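Local coordinates for germination protein (PDB 6O59) that forms the N-terminal domain of the A subunit of the Bacillus megaterium spore germinant receptor GerK3 and probably takes part in recognising germinants, at residues E12-I17 / A41-Y46; G22-I27 / M159-I164; N37-A42 / D72-N77; D58-S63 / E80-D85. One frame throughout, in Å; residues are numbered along the deposited sequence.

In the fold
Three of the four contacts belong to the first of two antiparallel sheets, and interaction 2 lies at its junction with the second. Strand 40-47 serves both interaction 1 and interaction 3, whose centres are about 16 Å apart. Interaction 1 packs helix 10-20 on one face of the sheet, and its Val-45 touches Ile-27 of interaction 2. Interaction 4 pairs helices 54-62 and 78-86 over the other face, where Ile-44 meets Leu-60. Interactions 3 and 4, about 12 Å between centres, are joined by Asp-72 against Leu-81. Both are nested in the loop closed by interaction 2, whose segments flank the whole first sheet in sequence and bridge the two halves of the domain.

Interaction 1 of 4, residues E12-I17 / A41-Y46; sequences ENLTLI and AAAIVY
Helix segment 12-17 runs along strand segment 41-46 with the two axes 10.8 Å apart at closest approach and their directions only 24° apart, and Leu-14 lies opposite Ala-43. No hydrogen bond crosses the gap, and the contact consists entirely of buried aliphatic groups. Leu-14 does most of the work from the helix. Its CG stands anti to the carbonyl carbon (chi1 -63°), and the branched end then reaches the strand with both methyls: CD1 comes to 4.2 Å from Ala-43 CB, while CD2 comes to 3.8 Å from Val-45 CG2. Leu-14 and Val-45 lie alongside each other, pointing opposite ways. One turn further on, Ile-17 adds its CD1, which sits 4.3 Å from the same Val-45 CG2. That branch of the valine therefore meets two helix side chains at once, and a beta-branched residue suits the place because it holds a methyl out to both. Ala-43, by contrast, presents only its CB methyl to Leu-14 CD1. Ala-42 and Ile-44 point to the other face of the sheet, where Ile-44 meets helix 54-62. On the near face the apolar layer continues through Trp-98, which touches Ile-17, and through Leu-105, which touches Val-45; the same face also carries His-31, which touches Leu-14. A helix laid nearly parallel to a strand on one face of an antiparallel sheet, with helix 54-62 on the other, is the layering of an alpha/beta/alpha sandwich.

Interaction 2 of 4, residues G22-I27 / M159-I164; sequences GNSSDI and MVRRII
A buried salt bridge between Asp-26 and Arg-161 ties the loop entering the first sheet to helix 153-163, which leads into the second. Arginine approaches side-on: NE bonds to Asp-26 OD2 at 2.9 Å, and NH2 bonds to Asp-26 OD1, also at 2.9 Å and almost straight at 172°. Both oxygens use their syn lone pairs, and the carboxylate lies only 8° from coplanar with the guanidinium, so the two bonds hold the groups in a common plane and fix their rotation. A bend at chi2 (-65°) turns the long arginine chain to present this edge. The third nitrogen, NH1, bonds to Leu-169 O on a strand of the second sheet. Ser-24 lies at the guanidinium edge, but its OG bonds to Thr-21 O and to Leu-171 N. Asp-26 sits inside the type I turn from Ser-24 to Ile-27, and this turn brings its short acid to the arginine. The arginine's positive charge would probably keep the buried aspartate ionised. Ile-27 is an apolar neighbour, its CD1 4.0 Å from Arg-161 NH2. This is the bidentate arginine-carboxylate pair, here set in the seam between two alpha/beta halves.

Interaction 3 of 4, residues N37-A42 / D72-N77; sequences NNSLAA and DLNDQN
Leu-40, a buried leucine, reaches across to the polar residues Asn-74 and Asp-75 of a loop without any hydrogen bond joining the two segments. The two methyls of Leu-40 carry most of the contact. With CG anti to the backbone N (chi1 -156°), the isobutyl group extends outward from the strand and spreads them over the loop. CD2 lies 3.5 Å from the backbone N of Asp-75 and 3.7 Å from Asn-74 CB, so it rests against the turn of main chain between these two residues. CD1 instead faces the carboxylate of Asp-75, 3.8 Å from its OD2, the two side chains meeting at a slant. Leu-40 opens strand 40-47, which pairs with strand 27-34 in a beta hairpin, and its backbone bonds to Ile-34. The loop thus covers the flank of the hairpin just beyond its turn, with Ala-78 of the following helix also touching the leucine. The loop bends sharply here: Leu-73 is the centre of an inverse gamma turn, and Asn-74 N bonds to Asp-72 O at 2.8 Å. Positive phi at both Asn-74 and Asp-75 (46° and 70°) then turns the chain further.

Interaction 4 of 4, residues D58-S63 / E80-D85; sequences DYLLQS and ELISED
Tyr-59 is the first residue of segment 58-63 to meet helix segment 80-85, and it provides the polar part of the contact. With CG anti to the backbone N (chi1 166°), the ring extends from its helix toward the other. The hydroxyl OH donates over 2.8 Å to Asp-85 OD2, which accepts with its anti lone pair, the one turned away from the other carboxylate oxygen. OD2 lies at the ring edge, near its plane, and the carboxylate itself is turned almost perpendicular to the ring, at 85°. The same ring also offers an edge carbon to the second helix, CE1 lying 4.1 Å from Ile-82 CG2. Tyrosine suits the site because one flat side chain serves both needs: an apolar edge for isoleucine and a hydroxyl long enough to reach the acid one turn further along. Leu-60 comes next and is purely apolar. Its CD2 approaches Ile-82 CG2 to 4.1 Å, the side chains nearly perpendicular, so that one isoleucine methyl meets both tyrosine and leucine. Leu-60 and Ile-82 also both touch Leu-112 of the sheet below. At Ser-63 the helix closes in a Schellman motif with positive phi, and the serine OG bonds to Gln-69 in the connecting loop, while Met-65 of that loop touches both Tyr-59 and Asp-85. The axes of the short segments 58-62 and 80-85 come within 11.9 Å, their directions 137° apart. The helices form a layer over one face of an antiparallel sheet, as in a three-layer alpha/beta/alpha sandwich.

Interaction 1 of 4, residues E12-I17 / A41-Y46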
loop_
_atom_site.group_PDB
_atom_site.type_symbol
_atom_site.label_atom_id
_atom_site.label_comp_id
_atom_site.label_asym_id
_atom_site.label_seq_id
_atom_site.Cartn_x
_atom_site.Cartn_y
_atom_site.Cartn_z
ATOM N N GLU A 12 9.866 -5.179 16.301
ATOM C CA GLU A 12 10.299 -6.283 15.453
ATOM C C GLU A 12 9.244 -6.600 14.397
ATOM O O GLU A 12 9.593 -6.854 13.239
ATOM C CB GLU A 12 10.622 -7.525 16.295
ATOM C CG GLU A 12 11.884 -7.373 17.133
ATOM C CD GLU A 12 12.471 -8.630 17.749
ATOM O OE1 GLU A 12 13.707 -8.802 17.652
ATOM O OE2 GLU A 12 11.709 -9.431 18.342
ATOM N N ASN A 13 7.953 -6.549 14.780
ATOM C CA ASN A 13 6.850 -6.831 13.864
ATOM C C ASN A 13 6.707 -5.727 12.855
ATOM O O ASN A 13 6.437 -6.009 11.687
ATOM C CB ASN A 13 5.552 -7.036 14.621
ATOM C CG ASN A 13 5.505 -8.357 15.335
ATOM O OD1 ASN A 13 5.848 -9.411 14.781
ATOM N ND2 ASN A 13 5.091 -8.330 16.589
ATOM N N LEU A 14 6.930 -4.476 13.280
ATOM C CA LEU A 14 6.816 -3.327 12.386
ATOM C C LEU A 14 7.982 -3.302 11.399
ATOM O O LEU A 14 7.745 -3.142 10.205
ATOM C CB LEU A 14 6.692 -1.994 13.164
ATOM C CG LEU A 14 5.448 -1.838 14.065
ATOM C CD1 LEU A 14 5.421 -0.490 14.724
ATOM C CD2 LEU A 14 4.128 -2.067 13.298
ATOM N N THR A 15 9.217 -3.539 11.867
ATOM C CA THR A 15 10.376 -3.559 10.968
ATOM C C THR A 15 10.192 -4.606 9.868
ATOM O O THR A 15 10.458 -4.300 8.704
ATOM C CB THR A 15 11.677 -3.795 11.728
ATOM O OG1 THR A 15 11.454 -4.843 12.651
ATOM C CG2 THR A 15 12.158 -2.557 12.466
ATOM N N LEU A 16 9.663 -5.809 10.238
ATOM C CA LEU A 16 9.413 -6.940 9.345
ATOM C C LEU A 16 8.292 -6.651 8.346
ATOM O O LEU A 16 8.410 -7.095 7.205
ATOM C CB LEU A 16 9.131 -8.232 10.133
ATOM C CG LEU A 16 10.391 -8.974 10.678
ATOM C CD1 LEU A 16 10.027 -9.949 11.750
ATOM C CD2 LEU A 16 11.151 -9.706 9.581
ATOM N N ILE A 17 7.228 -5.906 8.738
ATOM C CA ILE A 17 6.154 -5.531 7.804
ATOM C C ILE A 17 6.759 -4.631 6.713
ATOM O O ILE A 17 6.652 -4.941 5.527
ATOM C CB ILE A 17 4.954 -4.841 8.517
ATOM C CG1 ILE A 17 4.197 -5.831 9.424
ATOM C CG2 ILE A 17 4.004 -4.165 7.493
ATOM C CD1 ILE A 17 3.349 -5.154 10.474
ATOM N N ALA A 41 2.857 0.087 24.445
ATOM C CA ALA A 41 2.865 0.589 23.079
ATOM C C ALA A 41 2.056 -0.333 22.188
ATOM O O ALA A 41 2.121 -1.550 22.342
ATOM C CB ALA A 41 4.287 0.695 22.564
ATOM N N ALA A 42 1.277 0.250 21.270
ATOM C CA ALA A 42 0.465 -0.466 20.291
ATOM C C ALA A 42 0.509 0.261 18.953
ATOM O O ALA A 42 0.948 1.411 18.895
ATOM C CB ALA A 42 -0.967 -0.602 20.789
ATOM N N ALA A 43 0.099 -0.413 17.873
ATOM C CA ALA A 43 0.076 0.188 16.536
ATOM C C ALA A 43 -1.093 -0.306 15.695
ATOM O O ALA A 43 -1.489 -1.475 15.813
ATOM C CB ALA A 43 1.384 -0.087 15.798
ATOM N N ILE A 44 -1.635 0.603 14.841
ATOM C CA ILE A 44 -2.640 0.303 13.814
ATOM C C ILE A 44 -1.904 0.273 12.482
ATOM O O ILE A 44 -1.212 1.243 12.137
ATOM C CB ILE A 44 -3.874 1.244 13.738
ATOM C CG1 ILE A 44 -4.233 1.858 15.107
ATOM C CG2 ILE A 44 -5.066 0.505 13.090
ATOM C CD1 ILE A 44 -5.331 2.945 15.077
ATOM N N VAL A 45 -2.016 -0.841 11.755
ATOM C CA VAL A 45 -1.377 -0.986 10.448
ATOM C C VAL A 45 -2.471 -1.252 9.427
ATOM O O VAL A 45 -3.217 -2.225 9.574
ATOM C CB VAL A 45 -0.255 -2.074 10.395
ATOM C CG1 VAL A 45 0.440 -2.075 9.034
ATOM C CG2 VAL A 45 0.774 -1.885 11.505
ATOM N N TYR A 46 -2.556 -0.406 8.386
ATOM C CA TYR A 46 -3.547 -0.554 7.324
ATOM C C TYR A 46 -3.062 0.046 5.992
ATOM O O TYR A 46 -2.224 0.949 5.994
ATOM C CB TYR A 46 -4.888 0.089 7.751
ATOM C CG TYR A 46 -4.846 1.589 7.947
ATOM C CD1 TYR A 46 -4.428 2.143 9.156
ATOM C CD2 TYR A 46 -5.253 2.454 6.936
ATOM C CE1 TYR A 46 -4.383 3.526 9.338
ATOM C CE2 TYR A 46 -5.199 3.837 7.100
ATOM C CZ TYR A 46 -4.772 4.369 8.307
ATOM O OH TYR A 46 -4.747 5.736 8.471
#

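Interaction 2 of 4, residues G22-I27 / M159-I164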
loop_
_atom_site.group_PDB
_atom_site.type_symbol
_atom_site.label_atom_id
_atom_site.label_comp_id
_atom_site.label_asym_id
_atom_site.label_seq_id
_atom_site.Cartn_x
_atom_site.Cartn_y
_atom_site.Cartn_z
ATOM N N GLY A 22 7.980 -3.972 1.203
ATOM C CA GLY A 22 8.921 -3.124 0.477
ATOM C C GLY A 22 8.939 -1.651 0.808
ATOM O O GLY A 22 9.368 -0.839 -0.028
ATOM N N ASN A 23 8.520 -1.305 2.052
ATOM C CA ASN A 23 8.409 0.055 2.597
ATOM C C ASN A 23 7.500 0.875 1.662
ATOM O O ASN A 23 7.848 1.994 1.256
ATOM C CB ASN A 23 9.797 0.690 2.798
ATOM C CG ASN A 23 10.092 1.056 4.230
ATOM O OD1 ASN A 23 9.567 2.049 4.776
ATOM N ND2 ASN A 23 10.948 0.262 4.869
ATOM N N SER A 24 6.357 0.251 1.258
ATOM C CA SER A 24 5.368 0.806 0.330
ATOM C C SER A 24 4.747 2.051 0.923
ATOM O O SER A 24 4.437 2.079 2.117
ATOM C CB SER A 24 4.307 -0.231 -0.026
ATOM O OG SER A 24 4.762 -1.072 -1.071
ATOM N N SER A 25 4.613 3.093 0.093
ATOM C CA SER A 25 4.161 4.419 0.505
ATOM C C SER A 25 2.716 4.481 1.013
ATOM O O SER A 25 2.410 5.425 1.739
ATOM C CB SER A 25 4.360 5.430 -0.615
ATOM O OG SER A 25 3.752 5.043 -1.838
ATOM N N ASP A 26 1.851 3.491 0.691
ATOM C CA ASP A 26 0.446 3.527 1.103
ATOM C C ASP A 26 0.159 2.692 2.341
ATOM O O ASP A 26 -0.989 2.622 2.781
ATOM C CB ASP A 26 -0.467 3.094 -0.051
ATOM C CG ASP A 26 -0.299 1.681 -0.578
ATOM O OD1 ASP A 26 0.751 1.064 -0.310
ATOM O OD2 ASP A 26 -1.211 1.204 -1.281
ATOM N N ILE A 27 1.189 2.078 2.919
ATOM C CA ILE A 27 1.003 1.305 4.136
ATOM C C ILE A 27 1.210 2.247 5.327
ATOM O O ILE A 27 2.301 2.791 5.524
ATOM C CB ILE A 27 1.897 0.058 4.134
ATOM C CG1 ILE A 27 1.340 -0.942 3.093
ATOM C CG2 ILE A 27 1.950 -0.579 5.542
ATOM C CD1 ILE A 27 2.253 -1.803 2.555
ATOM N N MET A 159 -7.156 1.604 -6.288
ATOM C CA MET A 159 -7.834 0.831 -7.326
ATOM C C MET A 159 -7.022 -0.398 -7.713
ATOM O O MET A 159 -7.605 -1.472 -7.808
ATOM C CB MET A 159 -8.146 1.703 -8.557
ATOM C CG MET A 159 -9.212 2.759 -8.258
ATOM S SD MET A 159 -9.637 3.850 -9.628
ATOM C CE MET A 159 -10.924 2.930 -10.324
ATOM N N VAL A 160 -5.692 -0.262 -7.868
ATOM C CA VAL A 160 -4.786 -1.365 -8.216
ATOM C C VAL A 160 -4.732 -2.370 -7.039
ATOM O O VAL A 160 -4.919 -3.574 -7.250
ATOM C CB VAL A 160 -3.365 -0.865 -8.610
ATOM C CG1 VAL A 160 -2.431 -2.044 -8.872
ATOM C CG2 VAL A 160 -3.404 0.078 -9.816
ATOM N N ARG A 161 -4.514 -1.855 -5.808
ATOM C CA ARG A 161 -4.467 -2.604 -4.540
ATOM C C ARG A 161 -5.692 -3.497 -4.289
ATOM O O ARG A 161 -5.624 -4.422 -3.480
ATOM C CB ARG A 161 -4.347 -1.623 -3.352
ATOM C CG ARG A 161 -2.947 -1.057 -3.159
ATOM C CD ARG A 161 -1.955 -2.135 -2.787
ATOM N NE ARG A 161 -0.816 -1.580 -2.080
ATOM C CZ ARG A 161 0.351 -2.191 -1.960
ATOM N NH1 ARG A 161 0.541 -3.381 -2.511
ATOM N NH2 ARG A 161 1.349 -1.604 -1.315
ATOM N N ARG A 162 -6.820 -3.160 -4.915
ATOM C CA ARG A 162 -8.079 -3.874 -4.781
ATOM C C ARG A 162 -8.087 -5.107 -5.666
ATOM O O ARG A 162 -8.748 -6.090 -5.325
ATOM C CB ARG A 162 -9.247 -2.961 -5.119
ATOM C CG ARG A 162 -9.664 -2.109 -3.953
ATOM C CD ARG A 162 -11.007 -1.436 -4.181
ATOM N NE ARG A 162 -11.392 -0.522 -3.097
ATOM C CZ ARG A 162 -11.263 0.803 -3.144
ATOM N NH1 ARG A 162 -10.709 1.387 -4.204
ATOM N NH2 ARG A 162 -11.678 1.554 -2.128
ATOM N N ILE A 163 -7.327 -5.051 -6.791
ATOM C CA ILE A 163 -7.167 -6.112 -7.800
ATOM C C ILE A 163 -5.937 -7.000 -7.479
ATOM O O ILE A 163 -6.065 -8.225 -7.457
ATOM C CB ILE A 163 -7.070 -5.506 -9.234
ATOM C CG1 ILE A 163 -8.216 -4.518 -9.499
ATOM C CG2 ILE A 163 -7.026 -6.616 -10.293
ATOM C CD1 ILE A 163 -8.330 -4.031 -10.882
ATOM N N ILE A 164 -4.750 -6.389 -7.280
ATOM C CA ILE A 164 -3.521 -7.135 -6.964
ATOM C C ILE A 164 -3.378 -7.145 -5.455
ATOM O O ILE A 164 -3.017 -6.120 -4.872
ATOM C CB ILE A 164 -2.270 -6.531 -7.690
ATOM C CG1 ILE A 164 -2.467 -6.448 -9.214
ATOM C CG2 ILE A 164 -0.975 -7.274 -7.350
ATOM C CD1 ILE A 164 -2.474 -7.758 -9.962
#

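Interaction 3 of 4, residues N37-A42 / D72-N77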
loop_
_atom_site.group_PDB
_atom_site.type_symbol
_atom_site.label_atom_id
_atom_site.label_comp_id
_atom_site.label_asym_id
_atom_site.label_seq_id
_atom_site.Cartn_x
_atom_site.Cartn_y
_atom_site.Cartn_z
ATOM N N ASN A 37 -0.771 3.945 32.900
ATOM C CA ASN A 37 0.169 5.059 32.737
ATOM C C ASN A 37 0.713 5.162 31.288
ATOM O O ASN A 37 1.796 5.726 31.077
ATOM C CB ASN A 37 1.323 4.914 33.744
ATOM C CG ASN A 37 0.902 4.950 35.195
ATOM O OD1 ASN A 37 -0.191 5.409 35.557
ATOM N ND2 ASN A 37 1.774 4.463 36.064
ATOM N N ASN A 38 -0.071 4.653 30.294
ATOM C CA ASN A 38 0.239 4.611 28.853
ATOM C C ASN A 38 1.621 3.958 28.626
ATOM O O ASN A 38 2.454 4.461 27.865
ATOM C CB ASN A 38 0.137 6.009 28.217
ATOM C CG ASN A 38 -1.264 6.555 28.256
ATOM O OD1 ASN A 38 -2.128 6.193 27.444
ATOM N ND2 ASN A 38 -1.526 7.425 29.221
ATOM N N SER A 39 1.851 2.839 29.340
ATOM C CA SER A 39 3.088 2.057 29.337
ATOM C C SER A 39 3.154 1.091 28.158
ATOM O O SER A 39 4.248 0.779 27.686
ATOM C CB SER A 39 3.203 1.265 30.637
ATOM O OG SER A 39 2.179 0.286 30.746
ATOM N N LEU A 40 1.995 0.594 27.710
ATOM C CA LEU A 40 1.959 -0.394 26.655
ATOM C C LEU A 40 1.818 0.239 25.277
ATOM O O LEU A 40 0.793 0.842 24.967
ATOM C CB LEU A 40 0.823 -1.381 26.930
ATOM C CG LEU A 40 0.936 -2.760 26.310
ATOM C CD1 LEU A 40 2.156 -3.503 26.805
ATOM C CD2 LEU A 40 -0.287 -3.561 26.632
ATOM N N ALA A 41 2.857 0.087 24.445
ATOM C CA ALA A 41 2.865 0.589 23.079
ATOM C C ALA A 41 2.056 -0.333 22.188
ATOM O O ALA A 41 2.121 -1.550 22.342
ATOM C CB ALA A 41 4.287 0.695 22.564
ATOM N N ALA A 42 1.277 0.250 21.270
ATOM C CA ALA A 42 0.465 -0.466 20.291
ATOM C C ALA A 42 0.509 0.261 18.953
ATOM O O ALA A 42 0.948 1.411 18.895
ATOM C CB ALA A 42 -0.967 -0.602 20.789
ATOM N N ASP A 72 -8.750 -4.695 33.172
ATOM C CA ASP A 72 -7.547 -5.433 32.824
ATOM C C ASP A 72 -6.465 -4.403 32.670
ATOM O O ASP A 72 -6.475 -3.605 31.725
ATOM C CB ASP A 72 -7.689 -6.323 31.577
ATOM C CG ASP A 72 -6.377 -6.935 31.086
ATOM O OD1 ASP A 72 -5.939 -6.586 29.967
ATOM O OD2 ASP A 72 -5.791 -7.762 31.825
ATOM N N LEU A 73 -5.565 -4.383 33.652
ATOM C CA LEU A 73 -4.440 -3.462 33.709
ATOM C C LEU A 73 -3.336 -3.937 32.726
ATOM O O LEU A 73 -2.200 -4.235 33.118
ATOM C CB LEU A 73 -3.919 -3.250 35.161
ATOM C CG LEU A 73 -3.798 -4.460 36.096
ATOM C CD1 LEU A 73 -2.558 -4.349 36.950
ATOM C CD2 LEU A 73 -5.032 -4.602 36.981
ATOM N N ASN A 74 -3.734 -4.021 31.435
ATOM C CA ASN A 74 -2.976 -4.326 30.222
ATOM C C ASN A 74 -2.016 -5.548 30.312
ATOM O O ASN A 74 -2.180 -6.446 31.140
ATOM C CB ASN A 74 -2.188 -3.055 29.765
ATOM C CG ASN A 74 -1.062 -2.560 30.670
ATOM O OD1 ASN A 74 0.083 -3.027 30.606
ATOM N ND2 ASN A 74 -1.355 -1.575 31.514
ATOM N N ASP A 75 -1.089 -5.585 29.331
ATOM C CA ASP A 75 0.045 -6.461 29.046
ATOM C C ASP A 75 -0.324 -7.870 28.608
ATOM O O ASP A 75 0.222 -8.324 27.603
ATOM C CB ASP A 75 1.040 -6.530 30.215
ATOM C CG ASP A 75 2.402 -5.957 29.859
ATOM O OD1 ASP A 75 2.796 -4.940 30.470
ATOM O OD2 ASP A 75 3.067 -6.518 28.955
ATOM N N GLN A 76 -1.195 -8.574 29.348
ATOM C CA GLN A 76 -1.508 -9.968 29.035
ATOM C C GLN A 76 -2.831 -10.129 28.287
ATOM O O GLN A 76 -2.847 -10.813 27.261
ATOM C CB GLN A 76 -1.494 -10.870 30.291
ATOM C CG GLN A 76 -0.977 -10.231 31.600
ATOM C CD GLN A 76 0.506 -9.904 31.653
ATOM O OE1 GLN A 76 1.315 -10.324 30.814
ATOM N NE2 GLN A 76 0.892 -9.132 32.660
ATOM N N ASN A 77 -3.927 -9.515 28.778
ATOM C CA ASN A 77 -5.247 -9.638 28.146
ATOM C C ASN A 77 -5.624 -8.423 27.251
ATOM O O ASN A 77 -6.705 -8.432 26.656
ATOM C CB ASN A 77 -6.322 -9.858 29.215
#

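Interaction 4 of 4, residues D58-S63 / E80-D85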
loop_
_atom_site.group_PDB
_atom_site.type_symbol
_atom_site.label_atom_id
_atom_site.label_comp_id
_atom_site.label_asym_id
_atom_site.label_seq_id
_atom_site.Cartn_x
_atom_site.Cartn_y
_atom_site.Cartn_z
ATOM N N ASP A 58 -10.550 6.123 15.695
ATOM C CA ASP A 58 -11.135 7.010 16.697
ATOM C C ASP A 58 -11.117 6.344 18.057
ATOM O O ASP A 58 -10.639 6.941 19.022
ATOM C CB ASP A 58 -12.585 7.376 16.318
ATOM C CG ASP A 58 -12.749 8.387 15.198
ATOM O OD1 ASP A 58 -11.726 8.783 14.598
ATOM O OD2 ASP A 58 -13.906 8.783 14.922
ATOM N N TYR A 59 -11.614 5.087 18.121
ATOM C CA TYR A 59 -11.687 4.312 19.354
ATOM C C TYR A 59 -10.284 4.140 19.950
ATOM O O TYR A 59 -10.053 4.518 21.099
ATOM C CB TYR A 59 -12.359 2.944 19.100
ATOM C CG TYR A 59 -12.166 1.949 20.229
ATOM C CD1 TYR A 59 -11.110 1.038 20.213
ATOM C CD2 TYR A 59 -13.034 1.923 21.319
ATOM C CE1 TYR A 59 -10.894 0.161 21.274
ATOM C CE2 TYR A 59 -12.846 1.026 22.372
ATOM C CZ TYR A 59 -11.776 0.145 22.344
ATOM O OH TYR A 59 -11.586 -0.749 23.374
ATOM N N LEU A 60 -9.353 3.606 19.137
ATOM C CA LEU A 60 -7.992 3.295 19.526
ATOM C C LEU A 60 -7.157 4.517 19.855
ATOM O O LEU A 60 -6.618 4.588 20.963
ATOM C CB LEU A 60 -7.313 2.486 18.416
ATOM C CG LEU A 60 -7.822 1.046 18.238
ATOM C CD1 LEU A 60 -7.233 0.410 16.990
ATOM C CD2 LEU A 60 -7.555 0.178 19.494
ATOM N N LEU A 61 -7.061 5.478 18.919
ATOM C CA LEU A 61 -6.221 6.664 19.045
ATOM C C LEU A 61 -6.790 7.741 19.973
ATOM O O LEU A 61 -6.037 8.630 20.372
ATOM C CB LEU A 61 -5.898 7.253 17.668
ATOM C CG LEU A 61 -5.268 6.294 16.653
ATOM C CD1 LEU A 61 -5.093 6.958 15.316
ATOM C CD2 LEU A 61 -3.954 5.747 17.133
ATOM N N GLN A 62 -8.072 7.670 20.346
ATOM C CA GLN A 62 -8.613 8.640 21.311
ATOM C C GLN A 62 -8.842 7.948 22.645
ATOM O O GLN A 62 -9.223 8.612 23.604
ATOM C CB GLN A 62 -9.912 9.309 20.832
ATOM C CG GLN A 62 -9.776 10.203 19.612
ATOM C CD GLN A 62 -11.093 10.470 18.918
ATOM O OE1 GLN A 62 -11.143 10.571 17.690
ATOM N NE2 GLN A 62 -12.186 10.609 19.675
ATOM N N SER A 63 -8.583 6.606 22.702
ATOM C CA SER A 63 -8.761 5.682 23.840
ATOM C C SER A 63 -10.197 5.817 24.373
ATOM O O SER A 63 -10.427 6.404 25.436
ATOM C CB SER A 63 -7.707 5.912 24.921
ATOM O OG SER A 63 -7.649 4.804 25.803
ATOM N N GLU A 80 -7.315 -9.107 23.753
ATOM C CA GLU A 80 -8.615 -9.754 23.926
ATOM C C GLU A 80 -9.630 -8.787 24.574
ATOM O O GLU A 80 -10.783 -8.747 24.152
ATOM C CB GLU A 80 -8.474 -11.058 24.733
ATOM C CG GLU A 80 -8.419 -12.322 23.874
ATOM C CD GLU A 80 -7.229 -12.588 22.955
ATOM O OE1 GLU A 80 -6.192 -11.894 23.083
ATOM O OE2 GLU A 80 -7.333 -13.510 22.110
ATOM N N LEU A 81 -9.193 -7.972 25.542
ATOM C CA LEU A 81 -10.052 -6.978 26.193
ATOM C C LEU A 81 -10.498 -5.904 25.198
ATOM O O LEU A 81 -11.660 -5.490 25.227
ATOM C CB LEU A 81 -9.311 -6.325 27.375
ATOM C CG LEU A 81 -9.760 -6.678 28.797
ATOM C CD1 LEU A 81 -11.055 -5.971 29.191
ATOM C CD2 LEU A 81 -9.790 -8.179 29.039
ATOM N N ILE A 82 -9.573 -5.469 24.313
ATOM C CA ILE A 82 -9.825 -4.455 23.292
ATOM C C ILE A 82 -10.745 -5.037 22.228
ATOM O O ILE A 82 -11.658 -4.336 21.777
ATOM C CB ILE A 82 -8.490 -3.905 22.696
ATOM C CG1 ILE A 82 -7.839 -2.873 23.670
ATOM C CG2 ILE A 82 -8.686 -3.301 21.294
ATOM C CD1 ILE A 82 -6.362 -2.420 23.361
ATOM N N SER A 83 -10.523 -6.323 21.852
ATOM C CA SER A 83 -11.309 -7.020 20.828
ATOM C C SER A 83 -12.807 -7.033 21.162
ATOM O O SER A 83 -13.605 -6.901 20.247
ATOM C CB SER A 83 -10.793 -8.438 20.586
ATOM O OG SER A 83 -11.224 -9.395 21.540
ATOM N N GLU A 84 -13.177 -7.100 22.460
ATOM C CA GLU A 84 -14.567 -7.108 22.937
ATOM C C GLU A 84 -15.357 -5.877 22.493
ATOM O O GLU A 84 -16.580 -5.963 22.363
ATOM C CB GLU A 84 -14.621 -7.215 24.460
ATOM C CG GLU A 84 -14.359 -8.616 24.986
ATOM C CD GLU A 84 -14.383 -8.763 26.493
ATOM O OE1 GLU A 84 -14.621 -7.754 27.198
ATOM O OE2 GLU A 84 -14.157 -9.900 26.969
ATOM N N ASP A 85 -14.659 -4.742 22.261
ATOM C CA ASP A 85 -15.237 -3.487 21.769
ATOM C C ASP A 85 -15.171 -3.413 20.260
ATOM O O ASP A 85 -16.130 -2.960 19.645
ATOM C CB ASP A 85 -14.529 -2.259 22.370
ATOM C CG ASP A 85 -14.899 -1.972 23.810
ATOM O OD1 ASP A 85 -15.939 -2.497 24.275
ATOM O OD2 ASP A 85 -14.156 -1.220 24.472
#